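Local coordinates for protein peroxide stress regulator PerR, FUR family (Streptococcus pyogenes, PDB 4LMY) that probably acts as a metal-dependent transcription factor of the FUR family, binding DNA to control genes of the peroxide stress response, at residues E14-L17 against E18-E22; I25-E29 against T30-I34; P59-L63 against A64-N68. All coordinates share one frame; numbering follows the deposited sequence.

Interaction 1 of 3, residues E14-L17 against E18-E22; sequences ENVL and EHLRE. With ZN (zinc ion), chain E.
Asn15 and His19, one helical turn apart, converge on the same zinc ion. His19 reaches it with NE2 at 2.2 Å, while the modelled amide atom ND2 of Asn15 lies 2.2 Å from the metal. An amide normally binds zinc through oxygen, so the assignment of N and O in Asn15 is doubtful. The two flat groups are turned 65° apart, and CG of Asn15 stands anti to its own backbone N (chi1 175°), which carries the amide forward along the helix to the imidazole. Carbonyl oxygen Asn15 O also lies in the ring plane at the imidazole edge, 3.0 Å from His19 CD2. His4, His6, His97 and His99 complete the site, so helix 12-22 is tied to the N-terminal tail and to the segment around strand 98-104, consistent with the regulatory metal site expected of a FUR-family protein. Backbone hydrogen bonds from Glu18, His19, Leu20 and Arg21 to the carbonyls four residues earlier keep this turn regular.

Polar links line another side of the helix. One water donates to Glu14 O (2.7 Å) and Glu14 OE1 (2.8 Å) and accepts from Arg21 NH1 (2.9 Å). The same NH1 forms a salt bridge with Glu18 OE2 at 3.4 Å, and Leu17 CB sits over one guanidinium face. Among apolar groups, Val16 CG1 lies alongside Leu20 CD1 (4.0 Å), both side chains pointing the same way.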
loop_
_atom_site.group_PDB
_atom_site.type_symbol
_atom_site.label_atom_id
_atom_site.label_comp_id
_atom_site.label_asym_id
_atom_site.label_seq_id
_atom_site.Cartn_x
_atom_site.Cartn_y
_atom_site.Cartn_z
ATOM N N GLU B 14 -14.055 8.549 -4.554
ATOM C CA GLU B 14 -15.209 8.696 -3.675
ATOM C C GLU B 14 -14.880 9.516 -2.431
ATOM O O GLU B 14 -15.753 10.177 -1.867
ATOM C CB GLU B 14 -15.784 7.330 -3.285
ATOM C CG GLU B 14 -16.375 6.542 -4.448
ATOM C CD GLU B 14 -17.578 7.224 -5.085
ATOM O OE1 GLU B 14 -18.189 8.105 -4.444
ATOM O OE2 GLU B 14 -17.918 6.868 -6.233
ATOM N N ASN B 15 -13.623 9.472 -1.998
ATOM C CA ASN B 15 -13.207 10.279 -0.857
ATOM C C ASN B 15 -13.271 11.768 -1.161
ATOM O O ASN B 15 -13.769 12.549 -0.353
ATOM C CB ASN B 15 -11.803 9.907 -0.385
ATOM C CG ASN B 15 -11.313 10.811 0.727
ATOM O OD1 ASN B 15 -10.492 11.701 0.504
ATOM N ND2 ASN B 15 -11.829 10.599 1.929
ATOM N N VAL B 16 -12.761 12.155 -2.327
ATOM C CA VAL B 16 -12.791 13.557 -2.736
ATOM C C VAL B 16 -14.224 14.077 -2.743
ATOM O O VAL B 16 -14.514 15.137 -2.186
ATOM C CB VAL B 16 -12.164 13.764 -4.125
ATOM C CG1 VAL B 16 -12.332 15.209 -4.569
ATOM C CG2 VAL B 16 -10.701 13.386 -4.097
ATOM N N LEU B 17 -15.120 13.310 -3.358
ATOM C CA LEU B 17 -16.519 13.698 -3.463
ATOM C C LEU B 17 -17.161 13.837 -2.088
ATOM O O LEU B 17 -17.918 14.775 -1.843
ATOM C CB LEU B 17 -17.302 12.695 -4.314
ATOM C CG LEU B 17 -16.879 12.572 -5.779
ATOM C CD1 LEU B 17 -17.931 11.808 -6.581
ATOM C CD2 LEU B 17 -16.621 13.944 -6.384
ATOM N N GLU B 18 -16.852 12.907 -1.188
ATOM C CA GLU B 18 -17.384 12.961 0.170
ATOM C C GLU B 18 -16.933 14.224 0.902
ATOM O O GLU B 18 -17.743 14.907 1.527
ATOM C CB GLU B 18 -16.989 11.712 0.965
ATOM C CG GLU B 18 -17.456 11.716 2.416
ATOM C CD GLU B 18 -18.970 11.673 2.560
ATOM O OE1 GLU B 18 -19.474 12.037 3.644
ATOM O OE2 GLU B 18 -19.658 11.268 1.598
ATOM N N HIS B 19 -15.644 14.533 0.809
ATOM C CA HIS B 19 -15.094 15.742 1.417
ATOM C C HIS B 19 -15.734 16.999 0.833
ATOM O O HIS B 19 -16.068 17.932 1.564
ATOM C CB HIS B 19 -13.576 15.803 1.232
ATOM C CG HIS B 19 -12.810 14.952 2.198
ATOM N ND1 HIS B 19 -12.146 15.479 3.286
ATOM C CD2 HIS B 19 -12.595 13.617 2.238
ATOM C CE1 HIS B 19 -11.559 14.503 3.955
ATOM N NE2 HIS B 19 -11.814 13.363 3.341
ATOM N N LEU B 20 -15.899 17.019 -0.487
ATOM C CA LEU B 20 -16.500 18.170 -1.160
ATOM C C LEU B 20 -17.973 18.348 -0.790
ATOM O O LEU B 20 -18.432 19.473 -0.591
ATOM C CB LEU B 20 -16.338 18.067 -2.679
ATOM C CG LEU B 20 -14.912 18.180 -3.224
ATOM C CD1 LEU B 20 -14.922 18.254 -4.745
ATOM C CD2 LEU B 20 -14.186 19.373 -2.625
ATOM N N ARG B 21 -18.708 17.240 -0.704
ATOM C CA ARG B 21 -20.104 17.279 -0.274
ATOM C C ARG B 21 -20.209 17.833 1.140
ATOM O O ARG B 21 -21.086 18.647 1.435
ATOM C CB ARG B 21 -20.735 15.887 -0.311
ATOM C CG ARG B 21 -21.058 15.359 -1.693
ATOM C CD ARG B 21 -21.894 14.090 -1.598
ATOM N NE ARG B 21 -21.737 13.241 -2.774
ATOM C CZ ARG B 21 -21.003 12.134 -2.804
ATOM N NH1 ARG B 21 -20.360 11.726 -1.716
ATOM N NH2 ARG B 21 -20.918 11.428 -3.923
ATOM N N GLU B 22 -19.309 17.380 2.009
ATOM C CA GLU B 22 -19.262 17.846 3.392
ATOM C C GLU B 22 -19.127 19.363 3.461
ATOM O O GLU B 22 -19.650 19.999 4.376
ATOM C CB GLU B 22 -18.103 17.184 4.144
ATOM C CG GLU B 22 -18.363 15.744 4.557
ATOM C CD GLU B 22 -17.138 15.080 5.162
ATOM O OE1 GLU B 22 -16.034 15.660 5.069
ATOM O OE2 GLU B 22 -17.280 13.977 5.732
HETATM ZN ZN ZN E . -11.293 11.352 3.931
HETATM O O HOH W 1 -18.403 9.555 -2.031
#

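Interaction 2 of 3, residues I25-E29 against T30-I34; sequences IRITE and TRKAI
From Ile25 to Thr28 the chain is extended, and it then turns into helix 29-40, where Lys32 N donates to Thr28 O at 3.1 Å and Ala33 N to Glu29 O at 3.0 Å. The side chain of Thr28 takes part as well: OG1 accepts from Arg31 N at 2.9 Å, with chi1 at 65° setting the hydroxyl between the backbone N and the carbonyl carbon, where it faces the first turn.

Arg31 bends back along the incoming chain. Its NH1 donates to Arg26 O at 3.0 Å, in the plane of that carbonyl although the oxygen is tilted slightly from the guanidinium plane, while NE is held by Asn69 of helix 63-75. Two polar partners thereby fix the rotation of the head group. Ile25 CG2 comes within 3.4 Å of the same NH1, crossing the arginine at about a right angle.

On another side, Glu29 and Lys32 run side by side and close a salt bridge. NZ approaches Glu29 OE2 from the syn side at 2.6 Å, 32° out of the carboxylate plane. The lysine stem crosses Ile27, whose CG2 rests on Lys32 CG at 3.5 Å, and Ile27 also packs on Leu17 and Arg21 of helix 12-22. With OG1 bonded to Arg31 N, Thr28 forms a threonine N-cap at the start of helix 29-40, in the DNA-binding domain expected of FUR-family regulators.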
loop_
_atom_site.group_PDB
_atom_site.type_symbol
_atom_site.label_atom_id
_atom_site.label_comp_id
_atom_site.label_asym_id
_atom_site.label_seq_id
_atom_site.Cartn_x
_atom_site.Cartn_y
_atom_site.Cartn_z
ATOM N N ILE B 25 -19.769 21.860 -1.626
ATOM C CA ILE B 25 -19.233 22.288 -2.911
ATOM C C ILE B 25 -19.901 21.490 -4.025
ATOM O O ILE B 25 -19.896 20.259 -3.999
ATOM C CB ILE B 25 -17.708 22.103 -2.969
ATOM C CG1 ILE B 25 -17.037 22.924 -1.864
ATOM C CG2 ILE B 25 -17.172 22.493 -4.338
ATOM C CD1 ILE B 25 -15.549 22.698 -1.754
ATOM N N ARG B 26 -20.486 22.194 -4.991
ATOM C CA ARG B 26 -21.227 21.551 -6.074
ATOM C C ARG B 26 -20.347 20.598 -6.870
ATOM O O ARG B 26 -19.212 20.922 -7.218
ATOM C CB ARG B 26 -21.848 22.594 -7.008
ATOM C CG ARG B 26 -22.588 22.000 -8.204
ATOM C CD ARG B 26 -23.252 23.082 -9.047
ATOM N NE ARG B 26 -23.921 22.530 -10.224
ATOM C CZ ARG B 26 -25.196 22.153 -10.254
ATOM N NH1 ARG B 26 -25.950 22.268 -9.169
ATOM N NH2 ARG B 26 -25.719 21.664 -11.370
ATOM N N ILE B 27 -20.880 19.414 -7.146
ATOM C CA ILE B 27 -20.152 18.415 -7.909
ATOM C C ILE B 27 -20.686 18.351 -9.335
ATOM O O ILE B 27 -21.645 17.639 -9.628
ATOM C CB ILE B 27 -20.225 17.037 -7.226
ATOM C CG1 ILE B 27 -19.638 17.128 -5.816
ATOM C CG2 ILE B 27 -19.480 15.994 -8.033
ATOM C CD1 ILE B 27 -19.762 15.856 -5.021
ATOM N N THR B 28 -20.065 19.128 -10.215
ATOM C CA THR B 28 -20.429 19.145 -11.623
ATOM C C THR B 28 -19.802 17.947 -12.326
ATOM O O THR B 28 -18.906 17.300 -11.786
ATOM C CB THR B 28 -19.930 20.425 -12.308
ATOM O OG1 THR B 28 -18.498 20.436 -12.311
ATOM C CG2 THR B 28 -20.442 21.664 -11.576
ATOM N N GLU B 29 -20.275 17.654 -13.534
ATOM C CA GLU B 29 -19.710 16.571 -14.330
ATOM C C GLU B 29 -18.266 16.882 -14.718
ATOM O O GLU B 29 -17.424 15.984 -14.806
ATOM C CB GLU B 29 -20.562 16.320 -15.578
ATOM C CG GLU B 29 -21.966 15.823 -15.270
ATOM C CD GLU B 29 -21.960 14.500 -14.528
ATOM O OE1 GLU B 29 -21.214 13.589 -14.943
ATOM O OE2 GLU B 29 -22.691 14.374 -13.524
ATOM N N THR B 30 -17.987 18.162 -14.940
ATOM C CA THR B 30 -16.641 18.610 -15.272
ATOM C C THR B 30 -15.707 18.405 -14.083
ATOM O O THR B 30 -14.565 17.972 -14.242
ATOM C CB THR B 30 -16.638 20.096 -15.688
ATOM O OG1 THR B 30 -17.279 20.234 -16.962
ATOM C CG2 THR B 30 -15.220 20.621 -15.789
ATOM N N ARG B 31 -16.210 18.702 -12.889
ATOM C CA ARG B 31 -15.433 18.523 -11.669
ATOM C C ARG B 31 -15.088 17.054 -11.451
ATOM O O ARG B 31 -13.966 16.721 -11.068
ATOM C CB ARG B 31 -16.190 19.086 -10.466
ATOM C CG ARG B 31 -15.477 18.918 -9.136
ATOM C CD ARG B 31 -15.819 20.061 -8.196
ATOM N NE ARG B 31 -15.192 21.313 -8.613
ATOM C CZ ARG B 31 -15.681 22.520 -8.346
ATOM N NH1 ARG B 31 -16.814 22.643 -7.670
ATOM N NH2 ARG B 31 -15.043 23.605 -8.764
ATOM N N LYS B 32 -16.054 16.179 -11.713
ATOM C CA LYS B 32 -15.826 14.742 -11.602
ATOM C C LYS B 32 -14.784 14.270 -12.611
ATOM O O LYS B 32 -13.936 13.431 -12.296
ATOM C CB LYS B 32 -17.133 13.973 -11.794
ATOM C CG LYS B 32 -18.076 14.084 -10.616
ATOM C CD LYS B 32 -19.267 13.148 -10.752
ATOM C CE LYS B 32 -20.453 13.835 -11.402
ATOM N NZ LYS B 32 -21.577 12.884 -11.645
ATOM N N ALA B 33 -14.855 14.814 -13.821
ATOM C CA ALA B 33 -13.916 14.452 -14.879
ATOM C C ALA B 33 -12.485 14.849 -14.534
ATOM O O ALA B 33 -11.546 14.094 -14.780
ATOM C CB ALA B 33 -14.333 15.080 -16.190
ATOM N N ILE B 34 -12.323 16.036 -13.963
ATOM C CA ILE B 34 -10.998 16.536 -13.619
ATOM C C ILE B 34 -10.393 15.759 -12.445
ATOM O O ILE B 34 -9.203 15.436 -12.450
ATOM C CB ILE B 34 -11.031 18.054 -13.344
ATOM C CG1 ILE B 34 -11.339 18.803 -14.643
ATOM C CG2 ILE B 34 -9.714 18.530 -12.762
ATOM C CD1 ILE B 34 -11.576 20.282 -14.467
#

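Interaction 3 of 3, residues P59-L63 against A64-N68; sequences PNMSL and ATVYN
Ser62 and Thr65 meet at the start of helix 63-75, with Ser62 in the N-cap position. By its sequence and place, this helix probably corresponds to the recognition helix of the winged-helix domain in FUR-family repressors. The hydroxyls OG of Ser62 and OG1 of Thr65 share a hydrogen bond of 3.2 Å in which either could be the donor. Ser62 directs OG over the first turn because chi1 of 67° places it between the backbone N and the carbonyl carbon. Its carbonyl oxygen also serves the turn, accepting from Val66 N at 3.3 Å and more weakly, at a poor angle of 120°, from Thr65 N.

One residue further on, Leu63 O receives Tyr67 N at 2.9 Å in a nearly straight bond. Leu63 CG and CD2 meet the CD2-CE2 flank of the Tyr67 ring, the side chains crossing obliquely, with Leu63 CG 3.7 Å from Tyr67 CE2. Tyr67 is exposed and its side chain also touches Ala47 of helix 47-54; in related FUR proteins this region of the recognition helix faces DNA.

The buried side of the turn is apolar. Met61 runs out in an extended form, with CG anti to the backbone N, before bending at its last torsion.

Outward from this first shell, helices 29-40 and 47-54 back the residues around the cap. Met61 and Val66 fit against Leu54, and against Ile50 and Tyr51, of helix 47-54, which anchors the inward side of the turn. Thr30 of helix 29-40 contacts both Met61 and Thr65, behind the hydroxyl pair. Within the helix, Thr65 O accepts from Asn69 ND2. At the methionine, SD of Met61 packs 3.8 Å from Val66 CG2.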
loop_
_atom_site.group_PDB
_atom_site.type_symbol
_atom_site.label_atom_id
_atom_site.label_comp_id
_atom_site.label_asym_id
_atom_site.label_seq_id
_atom_site.Cartn_x
_atom_site.Cartn_y
_atom_site.Cartn_z
ATOM N N PRO B 59 -16.442 20.151 -24.742
ATOM C CA PRO B 59 -16.276 21.266 -25.682
ATOM C C PRO B 59 -16.482 22.621 -25.014
ATOM O O PRO B 59 -15.952 23.627 -25.485
ATOM C CB PRO B 59 -17.386 21.022 -26.712
ATOM C CG PRO B 59 -17.709 19.572 -26.594
ATOM C CD PRO B 59 -17.538 19.254 -25.144
ATOM N N ASN B 60 -17.247 22.638 -23.928
ATOM C CA ASN B 60 -17.546 23.873 -23.215
ATOM C C ASN B 60 -16.556 24.161 -22.089
ATOM O O ASN B 60 -16.753 25.083 -21.297
ATOM C CB ASN B 60 -18.978 23.838 -22.674
ATOM C CG ASN B 60 -19.270 22.582 -21.869
ATOM O OD1 ASN B 60 -18.406 22.070 -21.158
ATOM N ND2 ASN B 60 -20.493 22.077 -21.987
ATOM N N MET B 61 -15.496 23.361 -22.014
ATOM C CA MET B 61 -14.459 23.564 -21.009
ATOM C C MET B 61 -13.461 24.612 -21.485
ATOM O O MET B 61 -13.046 24.605 -22.643
ATOM C CB MET B 61 -13.730 22.253 -20.694
ATOM C CG MET B 61 -12.572 22.407 -19.713
ATOM S SD MET B 61 -11.631 20.892 -19.453
ATOM C CE MET B 61 -12.703 20.014 -18.320
ATOM N N SER B 62 -13.092 25.517 -20.586
ATOM C CA SER B 62 -12.073 26.515 -20.872
ATOM C C SER B 62 -10.905 26.340 -19.908
ATOM O O SER B 62 -10.989 25.569 -18.953
ATOM C CB SER B 62 -12.655 27.923 -20.736
ATOM O OG SER B 62 -12.995 28.202 -19.388
ATOM N N LEU B 63 -9.813 27.053 -20.159
ATOM C CA LEU B 63 -8.670 27.018 -19.257
ATOM C C LEU B 63 -9.084 27.549 -17.884
ATOM O O LEU B 63 -8.625 27.066 -16.847
ATOM C CB LEU B 63 -7.521 27.850 -19.825
ATOM C CG LEU B 63 -6.228 27.834 -19.018
ATOM C CD1 LEU B 63 -5.677 26.408 -18.979
ATOM C CD2 LEU B 63 -5.213 28.807 -19.595
ATOM N N ALA B 64 -9.963 28.546 -17.888
ATOM C CA ALA B 64 -10.474 29.120 -16.650
ATOM C C ALA B 64 -11.192 28.065 -15.811
ATOM O O ALA B 64 -11.071 28.047 -14.588
ATOM C CB ALA B 64 -11.403 30.285 -16.954
ATOM N N THR B 65 -11.925 27.182 -16.482
ATOM C CA THR B 65 -12.625 26.094 -15.808
ATOM C C THR B 65 -11.635 25.182 -15.093
ATOM O O THR B 65 -11.845 24.795 -13.945
ATOM C CB THR B 65 -13.452 25.264 -16.802
ATOM O OG1 THR B 65 -14.413 26.109 -17.446
ATOM C CG2 THR B 65 -14.175 24.136 -16.085
ATOM N N VAL B 66 -10.547 24.851 -15.781
ATOM C CA VAL B 66 -9.503 24.013 -15.206
ATOM C C VAL B 66 -8.856 24.678 -13.988
ATOM O O VAL B 66 -8.689 24.043 -12.946
ATOM C CB VAL B 66 -8.436 23.642 -16.254
ATOM C CG1 VAL B 66 -7.315 22.843 -15.616
ATOM C CG2 VAL B 66 -9.072 22.859 -17.400
ATOM N N TYR B 67 -8.508 25.956 -14.119
ATOM C CA TYR B 67 -7.953 26.722 -13.003
ATOM C C TYR B 67 -8.900 26.717 -11.804
ATOM O O TYR B 67 -8.474 26.522 -10.664
ATOM C CB TYR B 67 -7.686 28.169 -13.430
ATOM C CG TYR B 67 -6.366 28.402 -14.132
ATOM C CD1 TYR B 67 -5.190 27.829 -13.661
ATOM C CD2 TYR B 67 -6.293 29.211 -15.257
ATOM C CE1 TYR B 67 -3.980 28.052 -14.298
ATOM C CE2 TYR B 67 -5.090 29.439 -15.900
ATOM C CZ TYR B 67 -3.937 28.856 -15.418
ATOM O OH TYR B 67 -2.740 29.082 -16.057
ATOM N N ASN B 68 -10.184 26.933 -12.075
ATOM C CA ASN B 68 -11.201 26.969 -11.027
ATOM C C ASN B 68 -11.258 25.657 -10.256
ATOM O O ASN B 68 -11.309 25.646 -9.024
ATOM C CB ASN B 68 -12.580 27.280 -11.612
ATOM C CG ASN B 68 -12.714 28.721 -12.070
ATOM O OD1 ASN B 68 -11.932 29.586 -11.673
ATOM N ND2 ASN B 68 -13.712 28.986 -12.902
#

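How the interactions relate
The three local contacts follow one another along the chain, on helix 12-22, at the start of helix 29-40 and at the start of helix 63-75. Interactions 1 and 2 have centres about 11 Å apart and touch: Leu20 O lies 2.9 Å from Ile25 N, a probable hydrogen bond where the chain leaves the first helix. Interactions 2 and 3, with centres about 12 Å apart, meet through Thr30 CG2, 3.6 Å from Met61 CE. Interactions 1 and 3 do not touch, their nearest atoms being about 9 Å apart. Interaction 2 touches both others, and helices 12-22 and 63-75 also meet directly, so the zinc-bearing helix packs into the same helical domain as the probable recognition helix.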